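Local coordinates for hypothetical conserved protein, GK1056 (Geobacillus kaustophilus, PDB 2QYH) that is of unknown function but, as a haloacid dehalogenase-like hydrolase, may be a magnesium-binding phosphatase, at residues K19-P22 with L23-E27; L195-K199 with K200-A204; D207-N210 with D211-M214; G225-H228 with E229-R233; E245-W248 with Y249-Q253. One frame throughout, in Å; residues are numbered along the deposited sequence.

Contact 1 (K19-P22 with L23-E27)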
loop_
_atom_site.group_PDB
_atom_site.type_symbol
_atom_site.label_atom_id
_atom_site.label_comp_id
_atom_site.label_asym_id
_atom_site.label_seq_id
_atom_site.Cartn_x
_atom_site.Cartn_y
_atom_site.Cartn_z
ATOM N N LYS D 19 -1.522 -12.168 5.188
ATOM C CA LYS D 19 -0.995 -10.881 4.728
ATOM C C LYS D 19 -1.008 -9.880 5.874
ATOM O O LYS D 19 -1.088 -8.669 5.661
ATOM C CB LYS D 19 -1.853 -10.334 3.581
ATOM C CG LYS D 19 -1.378 -10.674 2.176
ATOM C CD LYS D 19 -1.222 -12.155 1.929
ATOM C CE LYS D 19 -0.886 -12.377 0.464
ATOM N NZ LYS D 19 -0.598 -13.800 0.171
ATOM N N GLN D 20 -0.925 -10.398 7.091
ATOM C CA GLN D 20 -0.969 -9.555 8.267
ATOM C C GLN D 20 0.417 -9.296 8.830
ATOM O O GLN D 20 1.280 -10.176 8.830
ATOM C CB GLN D 20 -1.864 -10.196 9.342
ATOM C CG GLN D 20 -3.324 -10.416 8.916
ATOM C CD GLN D 20 -4.047 -9.120 8.557
ATOM O OE1 GLN D 20 -4.197 -8.221 9.391
ATOM N NE2 GLN D 20 -4.497 -9.023 7.312
ATOM N N LEU D 21 0.626 -8.072 9.307
ATOM C CA LEU D 21 1.906 -7.686 9.875
ATOM C C LEU D 21 1.900 -7.904 11.384
ATOM O O LEU D 21 1.195 -7.215 12.122
ATOM C CB LEU D 21 2.178 -6.224 9.551
ATOM C CG LEU D 21 3.489 -5.680 10.084
ATOM C CD1 LEU D 21 4.663 -6.424 9.483
ATOM C CD2 LEU D 21 3.564 -4.232 9.734
ATOM N N PRO D 22 2.684 -8.870 11.867
ATOM C CA PRO D 22 2.716 -9.124 13.310
ATOM C C PRO D 22 3.193 -7.916 14.125
ATOM O O PRO D 22 4.129 -7.216 13.727
ATOM C CB PRO D 22 3.679 -10.305 13.433
ATOM C CG PRO D 22 3.560 -10.995 12.114
ATOM C CD PRO D 22 3.519 -9.841 11.142
ATOM N N LEU D 23 2.548 -7.681 15.263
ATOM C CA LEU D 23 2.910 -6.587 16.157
ATOM C C LEU D 23 4.389 -6.643 16.577
ATOM O O LEU D 23 5.073 -5.612 16.624
ATOM C CB LEU D 23 2.026 -6.633 17.409
ATOM C CG LEU D 23 0.822 -5.691 17.574
ATOM C CD1 LEU D 23 0.152 -5.373 16.252
ATOM C CD2 LEU D 23 -0.153 -6.346 18.530
ATOM N N SER D 24 4.885 -7.843 16.871
ATOM C CA SER D 24 6.274 -8.000 17.301
ATOM C C SER D 24 7.306 -7.721 16.208
ATOM O O SER D 24 8.479 -7.487 16.504
ATOM C CB SER D 24 6.503 -9.399 17.891
ATOM O OG SER D 24 6.304 -10.409 16.924
ATOM N N THR D 25 6.873 -7.754 14.948
ATOM C CA THR D 25 7.776 -7.468 13.836
ATOM C C THR D 25 7.969 -5.950 13.801
ATOM O O THR D 25 9.051 -5.456 13.469
ATOM C CB THR D 25 7.200 -7.973 12.487
ATOM O OG1 THR D 25 7.204 -9.405 12.480
ATOM C CG2 THR D 25 8.032 -7.476 11.317
ATOM N N ILE D 26 6.913 -5.219 14.155
ATOM C CA ILE D 26 6.977 -3.764 14.213
ATOM C C ILE D 26 7.956 -3.394 15.328
ATOM O O ILE D 26 8.760 -2.476 15.169
ATOM C CB ILE D 26 5.587 -3.142 14.507
ATOM C CG1 ILE D 26 4.682 -3.294 13.277
ATOM C CG2 ILE D 26 5.728 -1.670 14.905
ATOM C CD1 ILE D 26 3.318 -2.671 13.442
ATOM N N GLU D 27 7.893 -4.112 16.452
ATOM C CA GLU D 27 8.808 -3.865 17.570
ATOM C C GLU D 27 10.223 -4.220 17.119
ATOM O O GLU D 27 11.172 -3.469 17.359
ATOM C CB GLU D 27 8.464 -4.743 18.772
ATOM C CG GLU D 27 8.162 -4.009 20.077
ATOM C CD GLU D 27 9.091 -2.839 20.377
ATOM O OE1 GLU D 27 8.839 -1.728 19.861
ATOM O OE2 GLU D 27 10.068 -3.023 21.134
#

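Contact 2 (L195-K199 with K200-A204)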
loop_
_atom_site.group_PDB
_atom_site.type_symbol
_atom_site.label_atom_id
_atom_site.label_comp_id
_atom_site.label_asym_id
_atom_site.label_seq_id
_atom_site.Cartn_x
_atom_site.Cartn_y
_atom_site.Cartn_z
ATOM N N LEU D 195 27.503 0.395 0.535
ATOM C CA LEU D 195 27.402 0.839 1.926
ATOM C C LEU D 195 28.676 0.542 2.710
ATOM O O LEU D 195 28.902 1.102 3.783
ATOM C CB LEU D 195 26.204 0.178 2.622
ATOM C CG LEU D 195 24.823 0.543 2.064
ATOM C CD1 LEU D 195 23.735 -0.145 2.872
ATOM C CD2 LEU D 195 24.640 2.058 2.103
ATOM N N GLY D 196 29.508 -0.340 2.164
ATOM C CA GLY D 196 30.744 -0.693 2.831
ATOM C C GLY D 196 30.496 -1.632 3.991
ATOM O O GLY D 196 31.154 -1.532 5.029
ATOM N N ILE D 197 29.543 -2.546 3.816
ATOM C CA ILE D 197 29.201 -3.507 4.858
ATOM C C ILE D 197 29.754 -4.895 4.563
ATOM O O ILE D 197 29.501 -5.461 3.497
ATOM C CB ILE D 197 27.670 -3.614 5.035
ATOM C CG1 ILE D 197 27.107 -2.270 5.514
ATOM C CG2 ILE D 197 27.327 -4.741 6.030
ATOM C CD1 ILE D 197 25.632 -2.312 5.841
ATOM N N ASP D 198 30.506 -5.440 5.518
ATOM C CA ASP D 198 31.094 -6.773 5.374
ATOM C C ASP D 198 30.007 -7.844 5.415
ATOM O O ASP D 198 29.057 -7.762 6.207
ATOM C CB ASP D 198 32.111 -7.029 6.489
ATOM C CG ASP D 198 33.357 -6.173 6.350
ATOM O OD1 ASP D 198 34.165 -6.143 7.302
ATOM O OD2 ASP D 198 33.532 -5.535 5.289
ATOM N N LYS D 199 30.154 -8.854 4.563
ATOM C CA LYS D 199 29.182 -9.939 4.483
ATOM C C LYS D 199 28.854 -10.549 5.858
ATOM O O LYS D 199 27.713 -10.899 6.132
ATOM C CB LYS D 199 29.707 -11.010 3.530
ATOM C CG LYS D 199 28.730 -12.117 3.240
ATOM C CD LYS D 199 29.314 -13.095 2.239
ATOM C CE LYS D 199 29.582 -12.426 0.903
ATOM N NZ LYS D 199 30.192 -13.384 -0.058
ATOM N N LYS D 200 29.861 -10.656 6.721
ATOM C CA LYS D 200 29.683 -11.218 8.057
ATOM C C LYS D 200 28.713 -10.394 8.911
ATOM O O LYS D 200 28.313 -10.814 9.998
ATOM C CB LYS D 200 31.035 -11.307 8.774
ATOM C CG LYS D 200 31.689 -9.960 9.002
ATOM C CD LYS D 200 32.811 -10.029 10.021
ATOM C CE LYS D 200 33.327 -8.626 10.333
ATOM N NZ LYS D 200 34.413 -8.615 11.353
ATOM N N ASP D 201 28.341 -9.217 8.425
ATOM C CA ASP D 201 27.418 -8.372 9.163
ATOM C C ASP D 201 26.105 -8.226 8.416
ATOM O O ASP D 201 25.291 -7.371 8.747
ATOM C CB ASP D 201 28.026 -6.995 9.400
ATOM C CG ASP D 201 29.285 -7.053 10.237
ATOM O OD1 ASP D 201 29.222 -7.506 11.399
ATOM O OD2 ASP D 201 30.344 -6.645 9.727
ATOM N N VAL D 202 25.905 -9.059 7.404
ATOM C CA VAL D 202 24.682 -9.015 6.622
ATOM C C VAL D 202 23.786 -10.179 7.037
ATOM O O VAL D 202 24.232 -11.316 7.078
ATOM C CB VAL D 202 24.985 -9.127 5.110
ATOM C CG1 VAL D 202 23.697 -9.011 4.297
ATOM C CG2 VAL D 202 25.963 -8.051 4.706
ATOM N N TYR D 203 22.529 -9.884 7.350
ATOM C CA TYR D 203 21.562 -10.899 7.758
ATOM C C TYR D 203 20.376 -10.869 6.804
ATOM O O TYR D 203 20.118 -9.849 6.172
ATOM C CB TYR D 203 21.057 -10.597 9.166
ATOM C CG TYR D 203 22.135 -10.562 10.214
ATOM C CD1 TYR D 203 22.332 -11.643 11.081
ATOM C CD2 TYR D 203 22.985 -9.465 10.322
ATOM C CE1 TYR D 203 23.348 -11.627 12.038
ATOM C CE2 TYR D 203 24.005 -9.437 11.272
ATOM C CZ TYR D 203 24.185 -10.524 12.124
ATOM O OH TYR D 203 25.203 -10.504 13.049
ATOM N N ALA D 204 19.651 -11.976 6.698
ATOM C CA ALA D 204 18.471 -12.026 5.838
ATOM C C ALA D 204 17.455 -13.039 6.358
ATOM O O ALA D 204 17.823 -14.080 6.883
ATOM C CB ALA D 204 18.868 -12.370 4.399
#

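Contact 3 (D207-N210 with D211-M214)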
loop_
_atom_site.group_PDB
_atom_site.type_symbol
_atom_site.label_atom_id
_atom_site.label_comp_id
_atom_site.label_asym_id
_atom_site.label_seq_id
_atom_site.Cartn_x
_atom_site.Cartn_y
_atom_site.Cartn_z
ATOM N N ASP D 207 11.556 -17.153 3.375
ATOM C CA ASP D 207 10.587 -18.220 3.548
ATOM C C ASP D 207 10.388 -19.082 2.305
ATOM O O ASP D 207 10.101 -20.271 2.406
ATOM C CB ASP D 207 9.259 -17.589 3.962
ATOM C CG ASP D 207 8.107 -18.560 3.921
ATOM O OD1 ASP D 207 8.038 -19.450 4.801
ATOM O OD2 ASP D 207 7.270 -18.425 3.001
ATOM N N GLY D 208 10.538 -18.493 1.128
ATOM C CA GLY D 208 10.331 -19.260 -0.085
ATOM C C GLY D 208 11.579 -19.602 -0.862
ATOM O O GLY D 208 12.678 -19.116 -0.572
ATOM N N LEU D 209 11.394 -20.445 -1.870
ATOM C CA LEU D 209 12.479 -20.898 -2.731
ATOM C C LEU D 209 13.192 -19.729 -3.406
ATOM O O LEU D 209 14.385 -19.809 -3.705
ATOM C CB LEU D 209 11.921 -21.846 -3.786
ATOM C CG LEU D 209 11.107 -23.034 -3.255
ATOM C CD1 LEU D 209 10.442 -23.745 -4.419
ATOM C CD2 LEU D 209 12.015 -23.987 -2.470
ATOM N N ASN D 210 12.468 -18.640 -3.650
ATOM C CA ASN D 210 13.087 -17.479 -4.282
ATOM C C ASN D 210 14.016 -16.759 -3.299
ATOM O O ASN D 210 14.740 -15.831 -3.666
ATOM C CB ASN D 210 12.017 -16.524 -4.835
ATOM C CG ASN D 210 11.171 -15.887 -3.753
ATOM O OD1 ASN D 210 11.218 -16.277 -2.589
ATOM N ND2 ASN D 210 10.377 -14.900 -4.143
ATOM N N ASP D 211 14.008 -17.221 -2.052
ATOM C CA ASP D 211 14.854 -16.652 -1.021
ATOM C C ASP D 211 16.133 -17.460 -0.806
ATOM O O ASP D 211 17.010 -17.044 -0.042
ATOM C CB ASP D 211 14.096 -16.573 0.304
ATOM C CG ASP D 211 12.942 -15.593 0.258
ATOM O OD1 ASP D 211 13.164 -14.451 -0.194
ATOM O OD2 ASP D 211 11.821 -15.952 0.682
ATOM N N ILE D 212 16.249 -18.604 -1.477
ATOM C CA ILE D 212 17.415 -19.460 -1.305
ATOM C C ILE D 212 18.751 -18.822 -1.633
ATOM O O ILE D 212 19.688 -18.898 -0.833
ATOM C CB ILE D 212 17.274 -20.769 -2.109
ATOM C CG1 ILE D 212 16.239 -21.679 -1.435
ATOM C CG2 ILE D 212 18.616 -21.475 -2.203
ATOM C CD1 ILE D 212 15.920 -22.934 -2.211
ATOM N N GLU D 213 18.857 -18.194 -2.798
ATOM C CA GLU D 213 20.119 -17.568 -3.172
ATOM C C GLU D 213 20.497 -16.497 -2.155
ATOM O O GLU D 213 21.636 -16.435 -1.695
ATOM C CB GLU D 213 20.025 -16.953 -4.568
ATOM C CG GLU D 213 21.302 -16.266 -5.005
ATOM C CD GLU D 213 21.103 -15.401 -6.228
ATOM O OE1 GLU D 213 20.046 -14.727 -6.308
ATOM O OE2 GLU D 213 22.005 -15.383 -7.096
HETATM N N MSE D 214 19.528 -15.661 -1.803
HETATM C CA MSE D 214 19.746 -14.596 -0.830
HETATM C C MSE D 214 20.261 -15.154 0.492
HETATM O O MSE D 214 21.280 -14.699 1.023
HETATM C CB MSE D 214 18.446 -13.833 -0.585
HETATM C CG MSE D 214 18.449 -13.027 0.693
HETATM SE SE MSE D 214 16.852 -11.996 0.906
HETATM C CE MSE D 214 15.704 -13.292 1.766
HETATM O O HOH W 1 16.609 -18.650 -4.513
#

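Contact 4 (G225-H228 with E229-R233)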
loop_
_atom_site.group_PDB
_atom_site.type_symbol
_atom_site.label_atom_id
_atom_site.label_comp_id
_atom_site.label_asym_id
_atom_site.label_seq_id
_atom_site.Cartn_x
_atom_site.Cartn_y
_atom_site.Cartn_z
ATOM N N GLY D 225 10.141 -20.569 10.472
ATOM C CA GLY D 225 9.621 -21.838 10.942
ATOM C C GLY D 225 8.899 -22.702 9.914
ATOM O O GLY D 225 9.133 -23.915 9.869
ATOM N N ASN D 226 8.019 -22.143 9.092
ATOM C CA ASN D 226 7.345 -22.997 8.120
ATOM C C ASN D 226 7.880 -22.843 6.711
ATOM O O ASN D 226 7.122 -22.922 5.738
ATOM C CB ASN D 226 5.819 -22.752 8.143
ATOM C CG ASN D 226 5.202 -23.109 9.480
ATOM O OD1 ASN D 226 5.654 -24.046 10.144
ATOM N ND2 ASN D 226 4.173 -22.374 9.886
ATOM N N ALA D 227 9.184 -22.648 6.589
ATOM C CA ALA D 227 9.774 -22.496 5.266
ATOM C C ALA D 227 10.043 -23.850 4.600
ATOM O O ALA D 227 10.172 -24.870 5.276
ATOM C CB ALA D 227 11.096 -21.700 5.367
ATOM N N HIS D 228 10.081 -23.858 3.271
ATOM C CA HIS D 228 10.358 -25.074 2.515
ATOM C C HIS D 228 11.702 -25.633 3.013
ATOM O O HIS D 228 12.612 -24.875 3.371
ATOM C CB HIS D 228 10.394 -24.739 1.024
ATOM C CG HIS D 228 10.501 -25.932 0.126
ATOM N ND1 HIS D 228 11.674 -26.640 -0.037
ATOM C CD2 HIS D 228 9.612 -26.473 -0.741
ATOM C CE1 HIS D 228 11.505 -27.555 -0.975
ATOM N NE2 HIS D 228 10.265 -27.476 -1.418
ATOM N N GLU D 229 11.839 -26.953 3.046
ATOM C CA GLU D 229 13.072 -27.521 3.564
ATOM C C GLU D 229 14.308 -27.166 2.768
ATOM O O GLU D 229 15.408 -27.155 3.327
ATOM C CB GLU D 229 12.958 -29.033 3.710
ATOM C CG GLU D 229 11.938 -29.435 4.753
ATOM C CD GLU D 229 11.848 -30.923 4.919
ATOM O OE1 GLU D 229 11.867 -31.641 3.894
ATOM O OE2 GLU D 229 11.749 -31.369 6.082
ATOM N N GLU D 230 14.150 -26.864 1.477
ATOM C CA GLU D 230 15.312 -26.480 0.659
ATOM C C GLU D 230 15.798 -25.080 1.054
ATOM O O GLU D 230 16.941 -24.698 0.778
ATOM C CB GLU D 230 14.965 -26.505 -0.828
ATOM C CG GLU D 230 14.863 -27.894 -1.446
ATOM C CD GLU D 230 16.154 -28.703 -1.334
ATOM O OE1 GLU D 230 17.244 -28.104 -1.216
ATOM O OE2 GLU D 230 16.078 -29.950 -1.379
ATOM N N VAL D 231 14.908 -24.329 1.704
ATOM C CA VAL D 231 15.194 -22.988 2.183
ATOM C C VAL D 231 15.901 -23.118 3.530
ATOM O O VAL D 231 16.875 -22.413 3.808
ATOM C CB VAL D 231 13.890 -22.178 2.375
ATOM C CG1 VAL D 231 14.206 -20.798 2.937
ATOM C CG2 VAL D 231 13.132 -22.074 1.047
ATOM N N LYS D 232 15.404 -24.032 4.360
ATOM C CA LYS D 232 15.984 -24.277 5.671
ATOM C C LYS D 232 17.374 -24.884 5.531
ATOM O O LYS D 232 18.238 -24.676 6.381
ATOM C CB LYS D 232 15.113 -25.241 6.475
ATOM C CG LYS D 232 13.693 -24.786 6.685
ATOM C CD LYS D 232 13.056 -25.544 7.838
ATOM C CE LYS D 232 11.648 -25.042 8.141
ATOM N NZ LYS D 232 11.106 -25.666 9.381
ATOM N N ARG D 233 17.590 -25.641 4.461
ATOM C CA ARG D 233 18.880 -26.279 4.258
ATOM C C ARG D 233 20.011 -25.262 4.193
ATOM O O ARG D 233 21.063 -25.454 4.809
ATOM C CB ARG D 233 18.885 -27.112 2.970
ATOM C CG ARG D 233 20.170 -27.900 2.779
ATOM C CD ARG D 233 20.498 -28.079 1.317
ATOM N NE ARG D 233 19.539 -28.939 0.635
ATOM C CZ ARG D 233 19.822 -30.160 0.198
ATOM N NH1 ARG D 233 21.039 -30.654 0.379
ATOM N NH2 ARG D 233 18.896 -30.883 -0.423
#

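Contact 5 (E245-W248 with Y249-Q253)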
loop_
_atom_site.group_PDB
_atom_site.type_symbol
_atom_site.label_atom_id
_atom_site.label_comp_id
_atom_site.label_asym_id
_atom_site.label_seq_id
_atom_site.Cartn_x
_atom_site.Cartn_y
_atom_site.Cartn_z
ATOM N N GLU D 245 5.950 -14.934 16.244
ATOM C CA GLU D 245 6.995 -13.967 16.543
ATOM C C GLU D 245 8.319 -14.431 15.939
ATOM O O GLU D 245 9.392 -14.187 16.496
ATOM C CB GLU D 245 7.140 -13.791 18.054
ATOM C CG GLU D 245 5.828 -13.532 18.773
ATOM C CD GLU D 245 6.038 -12.853 20.111
ATOM O OE1 GLU D 245 7.062 -13.147 20.767
ATOM O OE2 GLU D 245 5.185 -12.031 20.514
ATOM N N GLY D 246 8.225 -15.097 14.790
ATOM C CA GLY D 246 9.408 -15.603 14.116
ATOM C C GLY D 246 10.541 -14.603 13.965
ATOM O O GLY D 246 11.687 -14.885 14.329
ATOM N N ILE D 247 10.229 -13.426 13.431
ATOM C CA ILE D 247 11.249 -12.411 13.237
ATOM C C ILE D 247 11.826 -11.867 14.537
ATOM O O ILE D 247 13.041 -11.760 14.675
ATOM C CB ILE D 247 10.710 -11.276 12.376
ATOM C CG1 ILE D 247 10.592 -11.791 10.941
ATOM C CG2 ILE D 247 11.628 -10.059 12.462
ATOM C CD1 ILE D 247 10.076 -10.798 9.970
ATOM N N TRP D 248 10.962 -11.535 15.492
ATOM C CA TRP D 248 11.416 -11.021 16.776
ATOM C C TRP D 248 12.310 -12.041 17.478
ATOM O O TRP D 248 13.405 -11.717 17.942
ATOM C CB TRP D 248 10.214 -10.693 17.667
ATOM C CG TRP D 248 10.586 -10.396 19.084
ATOM C CD1 TRP D 248 10.654 -11.286 20.119
ATOM C CD2 TRP D 248 10.991 -9.132 19.621
ATOM N NE1 TRP D 248 11.077 -10.657 21.264
ATOM C CE2 TRP D 248 11.291 -9.330 20.986
ATOM C CE3 TRP D 248 11.132 -7.849 19.077
ATOM C CZ2 TRP D 248 11.726 -8.296 21.821
ATOM C CZ3 TRP D 248 11.564 -6.817 19.906
ATOM C CH2 TRP D 248 11.855 -7.049 21.265
ATOM N N TYR D 249 11.827 -13.276 17.548
ATOM C CA TYR D 249 12.563 -14.352 18.192
ATOM C C TYR D 249 13.919 -14.553 17.531
ATOM O O TYR D 249 14.949 -14.627 18.208
ATOM C CB TYR D 249 11.756 -15.651 18.127
ATOM C CG TYR D 249 12.451 -16.823 18.772
ATOM C CD1 TYR D 249 13.111 -17.784 18.002
ATOM C CD2 TYR D 249 12.484 -16.952 20.159
ATOM C CE1 TYR D 249 13.786 -18.846 18.603
ATOM C CE2 TYR D 249 13.154 -18.007 20.768
ATOM C CZ TYR D 249 13.803 -18.949 19.989
ATOM O OH TYR D 249 14.458 -19.986 20.603
ATOM N N GLY D 250 13.912 -14.640 16.206
ATOM C CA GLY D 250 15.151 -14.838 15.478
ATOM C C GLY D 250 16.162 -13.747 15.765
ATOM O O GLY D 250 17.313 -14.030 16.094
ATOM N N LEU D 251 15.730 -12.497 15.642
ATOM C CA LEU D 251 16.609 -11.366 15.884
ATOM C C LEU D 251 17.144 -11.399 17.317
ATOM O O LEU D 251 18.276 -10.990 17.581
ATOM C CB LEU D 251 15.863 -10.052 15.616
ATOM C CG LEU D 251 15.522 -9.732 14.154
ATOM C CD1 LEU D 251 14.540 -8.572 14.100
ATOM C CD2 LEU D 251 16.804 -9.410 13.374
ATOM N N LYS D 252 16.324 -11.897 18.236
ATOM C CA LYS D 252 16.703 -11.996 19.639
ATOM C C LYS D 252 17.801 -13.067 19.777
ATOM O O LYS D 252 18.835 -12.851 20.414
ATOM C CB LYS D 252 15.478 -12.389 20.464
ATOM C CG LYS D 252 15.537 -11.976 21.915
ATOM C CD LYS D 252 15.210 -10.507 22.083
ATOM C CE LYS D 252 15.406 -10.069 23.528
ATOM N NZ LYS D 252 14.623 -10.905 24.480
ATOM N N GLN D 253 17.564 -14.221 19.165
ATOM C CA GLN D 253 18.512 -15.322 19.196
ATOM C C GLN D 253 19.858 -14.887 18.623
ATOM O O GLN D 253 20.905 -15.142 19.216
ATOM C CB GLN D 253 17.960 -16.498 18.385
ATOM C CG GLN D 253 17.963 -17.823 19.122
ATOM C CD GLN D 253 17.252 -17.744 20.460
ATOM O OE1 GLN D 253 16.116 -17.285 20.546
ATOM N NE2 GLN D 253 17.921 -18.197 21.511
#

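Contact 1 (K19-P22 with L23-E27)
Apolar packing between Leu21 and the first turn of the helix that follows it accounts for the buried side of this contact. Leu21 has its CG trans to the backbone N (chi1 -180°), which carries the two methyls forward over the helix start. There CD2 lies 3.8 Å from Ile26 CG1, the two side chains crossing at about a right angle, and CD1 lies 4.0 Å from Thr25 CG2. Pro22 and Thr25 also lie side by side, pointing the same way. The hydroxyl OG1 of Thr25 lies alongside the pyrrolidine ring, 3.8 Å from Pro22 CB.

Pro22 occupies the N-cap of helix 23-34, in the connection that leaves the first strand of the HAD core. A proline has no side-chain acceptor for the first turn's N-H groups, and its part in the polar contact is played by its carbonyl. Thr25 N donates to Pro22 O over 3.1 Å, from 62° above the carbonyl plane and with an N-H...O angle of 142°. Ile26 N adds a weak bond to the same Pro22 O at 3.5 Å.

Beyond the turn, Leu21 also packs on Gln56 and Leu57 of helix 51-57, and Thr25 on Ile247 of helix 246-253. Leu23 and Ile26 meet Ala124 and Lys127 of the second subunit, which brings this helix start into the dimer interface.

Contact 2 (L195-K199 with K200-A204)
Ile197 and Val202 meet methyl to methyl across a short 3-10 turn, their side chains crossing at a slant with Ile197 CG2 3.8 Å from Val202 CG2. Each methyl is set by its first torsion. Ile197 keeps CG1 beside the backbone N (chi1 -64°), which leaves CG2 facing the turn, whereas Val202 has CG1 anti to N (chi1 -177°), which leaves CG2 to reach back. Ile197 CG2 also brushes Asp201 CB at 4.1 Å.

The solvent side is polar. Lys200 has its CG between the backbone N and the carbonyl carbon, and from there the chain runs out extended, alongside Asp198 and pointing the same way. Its CG comes to 3.9 Å from Asp198 CB, while Lys200 NZ stays 4.8 Å from Asp198 OD1, too far for a salt bridge. Asp198 OD1 is also 4.6 Å from Asp201 OD2; the Asp198 side chain is poorly ordered, and these separations are approximate.

Two successive i+3 to i bonds close the turn: Asp201 N to Asp198 O at 2.7 Å and Val202 N to Lys199 O at 2.9 Å. It links the Schellman motif that ends helix 184-195, with Gly196 as its C-prime residue, to strand 202-206. Both apolar side chains pack on Ile5 and Ile192. The backbone bonds and the methyl contact therefore fix the turn, while the nearby ammonium of Lys200 may ease the repulsion between the two carboxylates without pairing closely with Asp198.

Contact 3 (D207-N210 with D211-M214)
Asp211 reaches back with its carboxylate over the start of the loop and takes two backbone N-H groups on one oxygen. Gly208 N donates to Asp211 OD2 at 2.9 Å along the anti lone pair, whereas Asp207 N reaches the same OD2 at 3.0 Å from 43° above the carboxylate plane. A chi1 of -66°, with CG anti to the carbonyl carbon, turns the carboxylate toward those two amides. The other oxygen, OD1, forms a salt bridge with Lys184. In the opposite sense, Asp211 N donates to Gly208 O at 2.7 Å, so backbone and side chain together pin the glycine from both ends. The sequence from Asp207 to Asp211 is consistent with motif IV of the HAD hydrolases, the acidic loop that in relatives helps to hold magnesium, and Asp211 OD2 lies close to Asp9 OD2 of the likely DxDx(T/V) motif. Losing the carboxylate to an alanine here is likely to leave the amides of Asp207 and Gly208 without their shared acceptor and Lys184 without its salt-bridge partner.

At Ile212 the backbone N is bonded to Leu209 O at 3.1 Å with an N-H...O angle of 164°. Its side chain lies beside that of Leu209, both pointing the same way, and CD1 comes 4.1 Å from Leu209 CD2. Ile212 also packs on Glu230, Val231 and Val234 of helix 229-234.

Glu213 is tied in through water: its N donates to a water that in turn donates to Leu209 O at 2.6 Å.

Contact 4 (G225-H228 with E229-R233)
His228 O is gripped by two amides of the helix it precedes. Lys232 N comes at 3.1 Å in the carbonyl plane, and Val231 N at 2.9 Å from 55° above it. The imidazole of His228 serves the same turn. Its chi1 of -173° brings the ring's ND1 edge to the first turn, where Glu230 N donates to ND1 at 2.9 Å in the ring plane, nearly straight at 165°. The ring also lies alongside the Glu230 chain, CE1 being 3.4 Å from Glu230 CG.

This is a side-chain N-cap: the histidine nitrogen satisfies an amide that the first turn of helix 229-234 leaves without a helical acceptor. The loop it ends leaves strand 220-223 of the core sheet.

Lys232 runs back, extended beyond CG, along Ala227, and its NZ hydrogen-bonds to Gly225 O at 2.7 Å, tilted from the carbonyl plane. Were the lysine replaced by an alanine, the Gly225 carbonyl would probably lose this donor, and the loop its side-chain tie to the helix. Ala227 CB itself packs at 4.0 Å on Val231 CG1.

Within the helix, Arg233 forms a side-on salt bridge with Glu230, NE on OE1 and NH2 on the syn lone pair of OE2. Inward, Val231 packs on Leu215 of helix 212-217, and Ala227 on Asp207.

Contact 5 (E245-W248 with Y249-Q253)
Glu245 and Tyr249 begin a run of four consecutive helical bonds, each from an amide to the carbonyl four residues earlier. Tyr249 N reaches Glu245 O at 2.8 Å, almost straight on to the carbonyl, and Gly250 N reaches Gly246 O at 2.9 Å. Leu251 N to Ile247 O and Lys252 N to Trp248 O continue the ladder. Glu245, the N-cap, has positive phi (61°).

Helix 246-253 is the last of the chain and packs against the core sheet of the HAD fold. Its inner flank is apolar: Ile247 and Leu251 lie side by side, pointing the same way, with Ile247 CG2 3.7 Å from Leu251 CD1. Both also touch Phe205 of strand 202-206, and Leu251 packs on Ala28 and Leu32 of helix 23-34.

Toward the surface, Trp248 and Lys252 likewise lie side by side, pointing the same way. The trans chi1 of Trp248 (170°) places the benzo side of the indole near the lysine, CZ2 lying 4.1 Å from Lys252 CD. The bend of Lys252 at chi2 (79°) brings CD beside the ring, which it meets obliquely. Tyr249 makes a cation-pi contact with Lys240.

Four of the five local contacts, 1, 3, 4 and 5, lie at the start of a helix, and contact 2 at the way out of one into a strand. Contact 3 is mostly a surface contact, although Asp211 is buried; the others are partly buried, with an apolar side and a more exposed polar one. Contact 3, in the probable active-site loop, relies on a carboxylate gripping amides, contact 4 on an imidazole cap, contact 1 on a carbonyl. Contacts 3 and 4 touch, Leu209 CD2 lying 3.6 Å from His228 CG. Contacts 1 and 5 join helices 23-34 and 246-253 through Ser24 and Trp248. Contact 2 meets contact 3 where Ala204 packs on Met214. Contact 1 alone reaches the second subunit.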